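Long-range contacts in PHD finger protein 14 (PDB 7D86), which reads histone H3, preferring the unmodified form, through its zinc-finger module and represses PDGFRA expression, thereby helping to regulate mesenchymal cell proliferation: residues 163-168 / 184-189; 101-106 / 144-149; 30-35 / 62-67; 10-15 / 34-39. All coordinates share one frame; numbering follows the deposited sequence.

Contact 1: 163-168 / 184-189; sequences QREGLL and YCKQHA. With ZN (zinc ion), chain B.
The flat carboxylate of Glu165 meets the end of Lys186 in the second PHD-type zinc finger, its OE1 forming a salt bridge to Lys186 NZ at 3.5 Å with CE alongside. Over one face of the His188 ring, toward its rim, lies CG of Gln187, while ND1 of the ring binds zinc together with SG of Cys185; Cys148 and Cys153 complete the site. Lys186 reaches the carboxylate with an extended chain, whereas that of Glu165 is bent at chi2 (-66°). Glu165 OE1 also forms a salt bridge with Arg194 of helix 191-204, and Glu165 OE2 lies at a long 3.7 Å from Arg164 NH2. An alanine in place of Glu165 would lose the carboxylate and is likely to leave Lys186 and Arg194 close together without the negative charge they share. Just beyond, a Schellman motif at Gly166 ends helix 159-164. Tyr184 N gives a weak hydrogen bond to Leu167 O (3.3 Å), and Tyr184 O rests against Leu167 CB at 3.2 Å. From there Leu167 extends its CD2 methyl to Ala189 CB, 3.9 Å away.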
loop_
_atom_site.group_PDB
_atom_site.type_symbol
_atom_site.label_atom_id
_atom_site.label_comp_id
_atom_site.label_asym_id
_atom_site.label_seq_id
_atom_site.Cartn_x
_atom_site.Cartn_y
_atom_site.Cartn_z
ATOM N N GLN A 163 -0.261 7.232 0.812
ATOM C CA GLN A 163 1.017 6.708 1.280
ATOM C C GLN A 163 2.139 7.690 0.975
ATOM O O GLN A 163 3.021 7.925 1.811
ATOM C CB GLN A 163 1.307 5.347 0.630
ATOM C CG GLN A 163 2.547 4.653 1.189
ATOM C CD GLN A 163 2.946 3.410 0.405
ATOM O OE1 GLN A 163 2.836 3.369 -0.820
ATOM N NE2 GLN A 163 3.414 2.392 1.117
ATOM N N ARG A 164 2.104 8.282 -0.219
ATOM C CA ARG A 164 3.139 9.218 -0.642
ATOM C C ARG A 164 3.171 10.442 0.258
ATOM O O ARG A 164 4.242 11.000 0.525
ATOM C CB ARG A 164 2.894 9.620 -2.099
ATOM C CG ARG A 164 3.847 10.642 -2.663
ATOM C CD ARG A 164 3.368 11.159 -4.016
ATOM N NE ARG A 164 2.290 12.132 -3.850
ATOM C CZ ARG A 164 1.051 11.973 -4.305
ATOM N NH1 ARG A 164 0.726 10.883 -4.986
ATOM N NH2 ARG A 164 0.141 12.915 -4.093
ATOM N N GLU A 165 2.012 10.874 0.729
ATOM C CA GLU A 165 1.928 12.047 1.593
ATOM C C GLU A 165 2.135 11.717 3.070
ATOM O O GLU A 165 1.998 12.617 3.917
ATOM C CB GLU A 165 0.576 12.736 1.389
ATOM C CG GLU A 165 0.412 13.385 0.021
ATOM C CD GLU A 165 1.357 14.560 -0.183
ATOM O OE1 GLU A 165 1.801 15.159 0.820
ATOM O OE2 GLU A 165 1.666 14.886 -1.349
ATOM N N GLY A 166 2.460 10.466 3.395
ATOM C CA GLY A 166 2.744 10.089 4.768
ATOM C C GLY A 166 1.506 9.925 5.627
ATOM O O GLY A 166 1.567 10.129 6.844
ATOM N N LEU A 167 0.381 9.558 5.027
ATOM C CA LEU A 167 -0.914 9.599 5.707
ATOM C C LEU A 167 -1.409 8.237 6.185
ATOM O O LEU A 167 -2.416 8.178 6.896
ATOM C CB LEU A 167 -1.964 10.225 4.780
ATOM C CG LEU A 167 -1.608 11.622 4.261
ATOM C CD1 LEU A 167 -2.707 12.139 3.355
ATOM C CD2 LEU A 167 -1.392 12.575 5.432
ATOM N N LEU A 168 -0.745 7.144 5.816
ATOM C CA LEU A 168 -1.186 5.806 6.194
ATOM C C LEU A 168 -0.511 5.394 7.492
ATOM O O LEU A 168 0.704 5.553 7.647
ATOM C CB LEU A 168 -0.864 4.783 5.102
ATOM C CG LEU A 168 -1.384 5.054 3.693
ATOM C CD1 LEU A 168 -1.014 3.901 2.765
ATOM C CD2 LEU A 168 -2.902 5.269 3.717
ATOM N N TYR A 184 -5.380 9.330 7.781
ATOM C CA TYR A 184 -5.851 10.676 8.086
ATOM C C TYR A 184 -5.488 11.615 6.949
ATOM O O TYR A 184 -4.392 11.524 6.382
ATOM C CB TYR A 184 -5.236 11.224 9.376
ATOM C CG TYR A 184 -5.635 10.534 10.660
ATOM C CD1 TYR A 184 -6.932 10.091 10.874
ATOM C CD2 TYR A 184 -4.704 10.345 11.671
ATOM C CE1 TYR A 184 -7.289 9.469 12.068
ATOM C CE2 TYR A 184 -5.040 9.732 12.855
ATOM C CZ TYR A 184 -6.331 9.291 13.049
ATOM O OH TYR A 184 -6.636 8.672 14.229
ATOM N N CYS A 185 -6.387 12.542 6.633
ATOM C CA CYS A 185 -6.011 13.555 5.658
ATOM C C CYS A 185 -4.920 14.448 6.252
ATOM O O CYS A 185 -4.577 14.352 7.436
ATOM C CB CYS A 185 -7.224 14.390 5.253
ATOM S SG CYS A 185 -7.833 15.444 6.597
ATOM N N LYS A 186 -4.375 15.340 5.422
ATOM C CA LYS A 186 -3.298 16.212 5.893
ATOM C C LYS A 186 -3.744 17.085 7.060
ATOM O O LYS A 186 -2.946 17.391 7.951
ATOM C CB LYS A 186 -2.792 17.097 4.758
ATOM C CG LYS A 186 -2.126 16.352 3.610
ATOM C CD LYS A 186 -1.629 17.337 2.567
ATOM C CE LYS A 186 -1.172 16.627 1.304
ATOM N NZ LYS A 186 -0.722 17.587 0.257
ATOM N N GLN A 187 -5.007 17.500 7.073
ATOM C CA GLN A 187 -5.447 18.375 8.156
ATOM C C GLN A 187 -5.491 17.643 9.492
ATOM O O GLN A 187 -5.295 18.264 10.541
ATOM C CB GLN A 187 -6.815 18.970 7.834
ATOM C CG GLN A 187 -7.224 20.091 8.770
ATOM C CD GLN A 187 -8.594 20.651 8.445
ATOM O OE1 GLN A 187 -9.337 20.086 7.640
ATOM N NE2 GLN A 187 -8.937 21.767 9.072
ATOM N N HIS A 188 -5.702 16.329 9.477
ATOM C CA HIS A 188 -5.927 15.573 10.700
ATOM C C HIS A 188 -4.786 14.636 11.068
ATOM O O HIS A 188 -4.882 13.933 12.078
ATOM C CB HIS A 188 -7.237 14.786 10.571
ATOM C CG HIS A 188 -8.445 15.666 10.448
ATOM N ND1 HIS A 188 -9.417 15.472 9.490
ATOM C CD2 HIS A 188 -8.832 16.752 11.160
ATOM C CE1 HIS A 188 -10.350 16.397 9.616
ATOM N NE2 HIS A 188 -10.022 17.185 10.626
ATOM N N ALA A 189 -3.713 14.612 10.289
ATOM C CA ALA A 189 -2.651 13.640 10.493
ATOM C C ALA A 189 -1.728 14.051 11.638
ATOM O O ALA A 189 -1.612 15.223 11.990
ATOM C CB ALA A 189 -1.825 13.476 9.222
HETATM ZN ZN ZN B . -9.578 14.389 7.736
#

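Contact 2: 101-106 / 144-149; sequences YVPGVA and VCISCD. With ZN (zinc ion), chain B.
Ile146 fits closely against the end of helix 96-101, its CG2 methyl pressed on the backbone of Tyr101 and Val102. That methyl, Ile146 CG2, lies 3.4 Å from Tyr101 O and 4.0 Å from Val102 CA. The other branch of Ile146, set by chi1 of 61° with CG1 between the backbone N and the carbonyl carbon, carries CD1 to within 4.1 Å of Tyr101 CB, obliquely to the ring. A second apolar touch lies beside it, where Val102 CG1 meets Val144 CG1 at 3.8 Å, the two side chains crossing at a slant. Val159 of helix 159-164 touches Tyr101, Val102 and Ile146 alike, which helps to bury this half. Toward solvent the fit is looser: the exposed Pro103, within the type II beta turn from Val102 to Val105, crosses Ile146 at about a right angle and offers just CD to CG2, 4.2 Å apart. No hydrogen bond joins the two segments; the contact rests on apolar packing, of Ile146 against backbone as well as side chains, and the hydroxyl of Tyr101 bonds instead to Ser169 O. Just after strand 145-147, Cys148 binds zinc. The arrangement packs the C2HC pre-PHD finger onto the second PHD finger, as expected of an extended PHD domain.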
loop_
_atom_site.group_PDB
_atom_site.type_symbol
_atom_site.label_atom_id
_atom_site.label_comp_id
_atom_site.label_asym_id
_atom_site.label_seq_id
_atom_site.Cartn_x
_atom_site.Cartn_y
_atom_site.Cartn_z
ATOM N N TYR A 101 -5.816 -1.336 2.944
ATOM C CA TYR A 101 -6.576 -0.162 3.348
ATOM C C TYR A 101 -7.935 -0.036 2.685
ATOM O O TYR A 101 -8.805 0.635 3.241
ATOM C CB TYR A 101 -5.763 1.119 3.089
ATOM C CG TYR A 101 -4.664 1.319 4.095
ATOM C CD1 TYR A 101 -3.420 0.711 3.923
ATOM C CD2 TYR A 101 -4.864 2.099 5.234
ATOM C CE1 TYR A 101 -2.410 0.876 4.850
ATOM C CE2 TYR A 101 -3.848 2.276 6.163
ATOM C CZ TYR A 101 -2.627 1.659 5.965
ATOM O OH TYR A 101 -1.615 1.807 6.877
ATOM N N VAL A 102 -8.149 -0.647 1.524
ATOM C CA VAL A 102 -9.464 -0.592 0.891
ATOM C C VAL A 102 -10.416 -1.496 1.671
ATOM O O VAL A 102 -10.139 -2.692 1.846
ATOM C CB VAL A 102 -9.394 -0.979 -0.598
ATOM C CG1 VAL A 102 -10.804 -1.051 -1.195
ATOM C CG2 VAL A 102 -8.541 0.028 -1.374
ATOM N N PRO A 103 -11.530 -0.967 2.177
ATOM C CA PRO A 103 -12.473 -1.809 2.930
ATOM C C PRO A 103 -12.997 -2.978 2.105
ATOM O O PRO A 103 -13.170 -2.888 0.891
ATOM C CB PRO A 103 -13.609 -0.841 3.292
ATOM C CG PRO A 103 -12.984 0.520 3.280
ATOM C CD PRO A 103 -11.879 0.464 2.230
ATOM N N GLY A 104 -13.273 -4.083 2.790
ATOM C CA GLY A 104 -13.871 -5.241 2.163
ATOM C C GLY A 104 -12.896 -6.164 1.464
ATOM O O GLY A 104 -13.327 -7.156 0.864
ATOM N N VAL A 105 -11.603 -5.870 1.510
ATOM C CA VAL A 105 -10.579 -6.760 0.986
ATOM C C VAL A 105 -10.095 -7.647 2.128
ATOM O O VAL A 105 -9.766 -7.155 3.212
ATOM C CB VAL A 105 -9.422 -5.966 0.361
ATOM C CG1 VAL A 105 -8.385 -6.911 -0.216
ATOM C CG2 VAL A 105 -9.934 -5.025 -0.732
ATOM N N ALA A 106 -10.075 -8.959 1.900
ATOM C CA ALA A 106 -9.546 -9.893 2.893
ATOM C C ALA A 106 -8.036 -9.939 2.712
ATOM O O ALA A 106 -7.496 -10.769 1.976
ATOM C CB ALA A 106 -10.177 -11.271 2.746
ATOM N N VAL A 144 -10.102 2.902 -6.590
ATOM C CA VAL A 144 -10.929 3.007 -5.398
ATOM C C VAL A 144 -10.223 3.925 -4.411
ATOM O O VAL A 144 -9.028 3.756 -4.143
ATOM C CB VAL A 144 -11.200 1.622 -4.778
ATOM C CG1 VAL A 144 -11.966 1.755 -3.463
ATOM C CG2 VAL A 144 -11.996 0.758 -5.743
ATOM N N CYS A 145 -10.949 4.911 -3.898
ATOM C CA CYS A 145 -10.413 5.800 -2.880
ATOM C C CYS A 145 -10.794 5.306 -1.495
ATOM O O CYS A 145 -11.822 4.649 -1.311
ATOM C CB CYS A 145 -10.936 7.226 -3.063
ATOM S SG CYS A 145 -10.244 8.119 -4.456
ATOM N N ILE A 146 -9.952 5.642 -0.517
ATOM C CA ILE A 146 -10.296 5.519 0.895
ATOM C C ILE A 146 -10.522 6.926 1.418
ATOM O O ILE A 146 -10.241 7.908 0.722
ATOM C CB ILE A 146 -9.203 4.811 1.711
ATOM C CG1 ILE A 146 -7.905 5.624 1.631
ATOM C CG2 ILE A 146 -9.040 3.357 1.258
ATOM C CD1 ILE A 146 -6.786 5.071 2.464
ATOM N N SER A 147 -10.984 7.035 2.655
ATOM C CA SER A 147 -11.248 8.337 3.241
ATOM C C SER A 147 -10.477 8.510 4.537
ATOM O O SER A 147 -9.977 7.546 5.125
ATOM C CB SER A 147 -12.730 8.546 3.514
ATOM O OG SER A 147 -12.926 9.755 4.230
ATOM N N CYS A 148 -10.407 9.766 4.981
ATOM C CA CYS A 148 -9.794 10.071 6.264
ATOM C C CYS A 148 -10.598 9.420 7.379
ATOM O O CYS A 148 -11.831 9.354 7.323
ATOM C CB CYS A 148 -9.721 11.590 6.469
ATOM S SG CYS A 148 -9.193 12.130 8.118
ATOM N N ASP A 149 -9.901 8.946 8.407
ATOM C CA ASP A 149 -10.539 8.208 9.489
ATOM C C ASP A 149 -10.779 9.046 10.740
ATOM O O ASP A 149 -11.225 8.504 11.754
ATOM C CB ASP A 149 -9.707 6.978 9.842
ATOM C CG ASP A 149 -9.866 5.868 8.821
ATOM O OD1 ASP A 149 -11.017 5.593 8.424
ATOM O OD2 ASP A 149 -8.844 5.299 8.394
HETATM ZN ZN ZN B . -9.578 14.389 7.736
#

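Contact 3: 30-35 / 62-67; sequences DNCGVT and WFCDAC. With ZN (zinc ion), chain F.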
loop_
_atom_site.group_PDB
_atom_site.type_symbol
_atom_site.label_atom_id
_atom_site.label_comp_id
_atom_site.label_asym_id
_atom_site.label_seq_id
_atom_site.Cartn_x
_atom_site.Cartn_y
_atom_site.Cartn_z
ATOM N N ASP A 30 15.437 -8.982 -6.785
ATOM C CA ASP A 30 16.654 -8.897 -7.576
ATOM C C ASP A 30 16.399 -8.422 -9.000
ATOM O O ASP A 30 17.351 -8.020 -9.680
ATOM C CB ASP A 30 17.363 -10.247 -7.559
ATOM C CG ASP A 30 18.175 -10.446 -6.297
ATOM O OD1 ASP A 30 19.172 -9.717 -6.115
ATOM O OD2 ASP A 30 17.800 -11.302 -5.471
ATOM N N ASN A 31 15.146 -8.415 -9.449
ATOM C CA ASN A 31 14.820 -7.954 -10.791
ATOM C C ASN A 31 14.494 -6.464 -10.826
ATOM O O ASN A 31 15.110 -5.712 -11.586
ATOM C CB ASN A 31 13.651 -8.768 -11.353
ATOM C CG ASN A 31 13.481 -8.582 -12.846
ATOM O OD1 ASN A 31 14.306 -9.040 -13.629
ATOM N ND2 ASN A 31 12.406 -7.913 -13.249
ATOM N N CYS A 32 13.532 -6.018 -10.013
ATOM C CA CYS A 32 13.077 -4.634 -10.054
ATOM C C CYS A 32 13.595 -3.786 -8.896
ATOM O O CYS A 32 13.424 -2.562 -8.922
ATOM C CB CYS A 32 11.541 -4.579 -10.077
ATOM S SG CYS A 32 10.727 -5.107 -8.545
ATOM N N GLY A 33 14.201 -4.393 -7.879
ATOM C CA GLY A 33 14.755 -3.640 -6.771
ATOM C C GLY A 33 13.776 -3.249 -5.682
ATOM O O GLY A 33 14.179 -2.570 -4.729
ATOM N N VAL A 34 12.507 -3.649 -5.778
ATOM C CA VAL A 34 11.549 -3.275 -4.743
ATOM C C VAL A 34 11.962 -3.911 -3.423
ATOM O O VAL A 34 12.542 -5.006 -3.389
ATOM C CB VAL A 34 10.122 -3.677 -5.155
ATOM C CG1 VAL A 34 9.917 -5.188 -5.033
ATOM C CG2 VAL A 34 9.088 -2.914 -4.326
ATOM N N THR A 35 11.684 -3.217 -2.323
ATOM C CA THR A 35 12.101 -3.643 -0.994
ATOM C C THR A 35 10.884 -3.744 -0.088
ATOM O O THR A 35 10.006 -2.879 -0.122
ATOM C CB THR A 35 13.115 -2.665 -0.392
ATOM O OG1 THR A 35 12.601 -1.332 -0.484
ATOM C CG2 THR A 35 14.444 -2.742 -1.136
ATOM N N TRP A 62 15.914 -13.549 -5.173
ATOM C CA TRP A 62 14.488 -13.538 -4.869
ATOM C C TRP A 62 13.772 -12.565 -5.793
ATOM O O TRP A 62 14.244 -11.445 -6.007
ATOM C CB TRP A 62 14.233 -13.156 -3.406
ATOM C CG TRP A 62 12.776 -13.084 -3.055
ATOM C CD1 TRP A 62 11.946 -14.131 -2.781
ATOM C CD2 TRP A 62 11.979 -11.899 -2.941
ATOM N NE1 TRP A 62 10.681 -13.675 -2.508
ATOM C CE2 TRP A 62 10.672 -12.308 -2.597
ATOM C CE3 TRP A 62 12.242 -10.534 -3.099
ATOM C CZ2 TRP A 62 9.629 -11.400 -2.403
ATOM C CZ3 TRP A 62 11.202 -9.630 -2.906
ATOM C CH2 TRP A 62 9.913 -10.070 -2.560
ATOM N N PHE A 63 12.640 -12.997 -6.337
ATOM C CA PHE A 63 11.811 -12.165 -7.194
ATOM C C PHE A 63 10.492 -11.869 -6.498
ATOM O O PHE A 63 9.937 -12.731 -5.809
ATOM C CB PHE A 63 11.522 -12.841 -8.538
ATOM C CG PHE A 63 12.667 -12.809 -9.501
ATOM C CD1 PHE A 63 13.887 -12.259 -9.144
ATOM C CD2 PHE A 63 12.519 -13.327 -10.777
ATOM C CE1 PHE A 63 14.943 -12.238 -10.045
ATOM C CE2 PHE A 63 13.570 -13.308 -11.679
ATOM C CZ PHE A 63 14.780 -12.761 -11.312
ATOM N N CYS A 64 9.993 -10.651 -6.685
ATOM C CA CYS A 64 8.631 -10.368 -6.268
ATOM C C CYS A 64 7.653 -11.104 -7.184
ATOM O O CYS A 64 8.016 -11.622 -8.248
ATOM C CB CYS A 64 8.363 -8.862 -6.275
ATOM S SG CYS A 64 8.102 -8.133 -7.911
ATOM N N ASP A 65 6.392 -11.158 -6.755
ATOM C CA ASP A 65 5.397 -11.926 -7.492
ATOM C C ASP A 65 5.197 -11.388 -8.901
ATOM O O ASP A 65 5.005 -12.169 -9.836
ATOM C CB ASP A 65 4.069 -11.931 -6.734
ATOM C CG ASP A 65 4.120 -12.780 -5.479
ATOM O OD1 ASP A 65 5.197 -13.333 -5.169
ATOM O OD2 ASP A 65 3.076 -12.901 -4.809
ATOM N N ALA A 66 5.240 -10.067 -9.078
ATOM C CA ALA A 66 5.068 -9.514 -10.417
ATOM C C ALA A 66 6.207 -9.942 -11.335
ATOM O O ALA A 66 5.974 -10.356 -12.478
ATOM C CB ALA A 66 4.971 -7.990 -10.346
ATOM N N CYS A 67 7.445 -9.872 -10.846
ATOM C CA CYS A 67 8.571 -10.270 -11.683
ATOM C C CYS A 67 8.588 -11.778 -11.922
ATOM O O CYS A 67 9.040 -12.224 -12.979
ATOM C CB CYS A 67 9.876 -9.791 -11.057
ATOM S SG CYS A 67 10.004 -7.986 -11.015
HETATM ZN ZN ZN F . 10.268 -7.329 -8.752
#
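Asn31 lies against both Phe63 and the zinc ligand Cys67 at the second metal site of the first PHD finger. Here Cys32, Cys64 and Cys67 hold the ion, and Cys29 completes the Cys4 set. Followed outward, the Asn31 side chain meets something at almost every atom. Its CB sits over one face of the Phe63 ring, 4.1 Å from the ring centroid and 18° off the normal, a CH-pi contact; the same CB is 3.7 Å from Cys67 SG. Rotation about the first bond (chi1 -166°) puts CG opposite the backbone N, where it passes the same sulfur. At the tip, the amide ND2 gives a weak hydrogen bond to Cys67 SG at 3.3 Å, so a metal-bound thiolate receives an N-H from the second shell and may have its negative charge slightly eased. Two further sulfurs are served from within their own segments: Val34 N donates to Cys32 SG, and Cys67 N to Cys64 SG, the latter being the capping bond at the start of the short helix. Apolar cover comes from Val34 CG1 on Cys64 CB, 4.2 Å apart. Asp30 fixes the outer end of the contact. Its CB approaches the edge of the Phe63 ring, and its N bonds almost straight to Trp62 O at 2.8 Å. The carboxylate returns the grip, with Trp62 N donating to Asp30 OD2 at 2.9 Å through the anti lone pair of that oxygen.

Contact 4: 10-15 / 34-39; sequences LICCVC and VTVHEG. With ZN (zinc ion), chain E.
With chi1 of 175°, Cys12 swings its SG to the far side from its own N and in toward Val36 and His37, while His37 (chi1 -76°) holds its imidazole ring opposite its carbonyl carbon, bringing ND1 to the same zinc ion. Cys15 SG approaches the His37 ring at its edge, in the ring plane, 3.2 Å from ND1, both being ligands of the same zinc; Cys40 is the fourth ligand. Besides the zinc, Cys12 SG accepts several N-H groups. His37 N comes in almost straight at 3.3 Å (174°), Val14 N at 3.4 Å from within its own segment, and Cys15 N more weakly. These donors would probably spread the thiolate's charge and hold the CxxC turn against the strand. Cys13 N donates to Thr35 O at 2.8 Å. Thr35 OG1 donates to Ile11 O, at a distance so short that its exact value is doubtful. Val14 and Val36 lie side by side, their CG2 methyls 3.7 Å apart, and Cys13 SG packs on Val34 CG2 at 3.6 Å. The distal NE2 of His37 bonds to Asn19 O, which helps to fix the rotation of the ring. Strand 35-37 thus carries the histidine to a CxxC pair, forming the first zinc site of a PHD finger, with three cysteines and one histidine.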
loop_
_atom_site.group_PDB
_atom_site.type_symbol
_atom_site.label_atom_id
_atom_site.label_comp_id
_atom_site.label_asym_id
_atom_site.label_seq_id
_atom_site.Cartn_x
_atom_site.Cartn_y
_atom_site.Cartn_z
ATOM N N LEU A 10 17.562 -0.143 4.467
ATOM C CA LEU A 10 16.551 -0.263 3.427
ATOM C C LEU A 10 15.180 0.094 4.006
ATOM O O LEU A 10 14.980 0.113 5.221
ATOM C CB LEU A 10 16.528 -1.678 2.841
ATOM C CG LEU A 10 17.764 -2.176 2.069
ATOM C CD1 LEU A 10 17.576 -3.619 1.622
ATOM C CD2 LEU A 10 18.058 -1.292 0.871
ATOM N N ILE A 11 14.234 0.388 3.119
ATOM C CA ILE A 11 12.887 0.788 3.515
ATOM C C ILE A 11 11.883 -0.185 2.921
ATOM O O ILE A 11 11.954 -0.507 1.731
ATOM C CB ILE A 11 12.567 2.224 3.070
ATOM C CG1 ILE A 11 13.606 3.186 3.641
ATOM C CG2 ILE A 11 11.130 2.618 3.491
ATOM C CD1 ILE A 11 13.438 4.612 3.196
ATOM N N CYS A 12 10.931 -0.623 3.744
ATOM C CA CYS A 12 9.809 -1.431 3.281
ATOM C C CYS A 12 8.822 -0.545 2.531
ATOM O O CYS A 12 8.337 0.449 3.078
ATOM C CB CYS A 12 9.115 -2.108 4.459
ATOM S SG CYS A 12 7.639 -3.002 3.942
ATOM N N CYS A 13 8.512 -0.906 1.289
ATOM C CA CYS A 13 7.612 -0.099 0.476
ATOM C C CYS A 13 6.144 -0.290 0.850
ATOM O O CYS A 13 5.276 0.357 0.258
ATOM C CB CYS A 13 7.813 -0.423 -1.002
ATOM S SG CYS A 13 7.110 -2.006 -1.457
ATOM N N VAL A 14 5.837 -1.141 1.817
ATOM C CA VAL A 14 4.463 -1.335 2.273
ATOM C C VAL A 14 4.157 -0.475 3.490
ATOM O O VAL A 14 3.214 0.315 3.478
ATOM C CB VAL A 14 4.198 -2.828 2.562
ATOM C CG1 VAL A 14 2.814 -3.012 3.225
ATOM C CG2 VAL A 14 4.303 -3.639 1.266
ATOM N N CYS A 15 4.961 -0.597 4.548
ATOM C CA CYS A 15 4.734 0.143 5.783
ATOM C C CYS A 15 5.632 1.364 5.939
ATOM O O CYS A 15 5.445 2.117 6.898
ATOM C CB CYS A 15 4.930 -0.782 6.989
ATOM S SG CYS A 15 6.643 -1.346 7.210
ATOM N N VAL A 34 12.507 -3.649 -5.778
ATOM C CA VAL A 34 11.549 -3.275 -4.743
ATOM C C VAL A 34 11.962 -3.911 -3.423
ATOM O O VAL A 34 12.542 -5.006 -3.389
ATOM C CB VAL A 34 10.122 -3.677 -5.155
ATOM C CG1 VAL A 34 9.917 -5.188 -5.033
ATOM C CG2 VAL A 34 9.088 -2.914 -4.326
ATOM N N THR A 35 11.684 -3.217 -2.323
ATOM C CA THR A 35 12.101 -3.643 -0.994
ATOM C C THR A 35 10.884 -3.744 -0.088
ATOM O O THR A 35 10.006 -2.879 -0.122
ATOM C CB THR A 35 13.115 -2.665 -0.392
ATOM O OG1 THR A 35 12.601 -1.332 -0.484
ATOM C CG2 THR A 35 14.444 -2.742 -1.136
ATOM N N VAL A 36 10.840 -4.799 0.726
ATOM C CA VAL A 36 9.658 -5.089 1.530
ATOM C C VAL A 36 10.066 -5.961 2.703
ATOM O O VAL A 36 10.987 -6.781 2.602
ATOM C CB VAL A 36 8.558 -5.758 0.664
ATOM C CG1 VAL A 36 9.019 -7.134 0.167
ATOM C CG2 VAL A 36 7.246 -5.864 1.437
ATOM N N HIS A 37 9.404 -5.751 3.849
ATOM C CA HIS A 37 9.483 -6.692 4.954
ATOM C C HIS A 37 8.972 -8.052 4.502
ATOM O O HIS A 37 7.958 -8.145 3.804
ATOM C CB HIS A 37 8.631 -6.219 6.143
ATOM C CG HIS A 37 9.237 -5.111 6.951
ATOM N ND1 HIS A 37 8.600 -3.903 7.142
ATOM C CD2 HIS A 37 10.388 -5.047 7.662
ATOM C CE1 HIS A 37 9.346 -3.132 7.915
ATOM N NE2 HIS A 37 10.436 -3.802 8.244
ATOM N N GLU A 38 9.680 -9.109 4.908
ATOM C CA GLU A 38 9.130 -10.456 4.797
ATOM C C GLU A 38 7.705 -10.508 5.339
ATOM O O GLU A 38 6.790 -11.012 4.676
ATOM C CB GLU A 38 10.014 -11.450 5.555
ATOM C CG GLU A 38 11.361 -11.729 4.925
ATOM C CD GLU A 38 12.286 -12.477 5.867
ATOM O OE1 GLU A 38 12.170 -12.281 7.095
ATOM O OE2 GLU A 38 13.126 -13.263 5.384
ATOM N N GLY A 39 7.499 -9.973 6.545
ATOM C CA GLY A 39 6.194 -10.002 7.181
ATOM C C GLY A 39 5.158 -9.127 6.512
ATOM O O GLY A 39 3.961 -9.331 6.729
HETATM ZN ZN ZN E . 6.897 -3.352 6.128
#

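In the fold
From the N terminus, contact 4 closes the first loop, around strand 26-28. Before it ends, contact 3 opens; the two overlap at Val34 and Thr35 and cross rather than nest, reflecting the interleaved ligand pairs of the PHD finger's cross-brace. Trp62 also packs on Val36 between them. Contact 2 follows in series, bringing the end of helix 96-101 to strand 145-147 across the loop that holds helix 120-123. Contact 1 comes last, closing the loop that runs through strands 168-170 and 181-183, and it supplies ligands to the zinc that Cys148 of contact 2 also binds. Gln163 NE2 probably bonds to Cys13 O, tying contact 1 to contact 4 and the second PHD finger to the first.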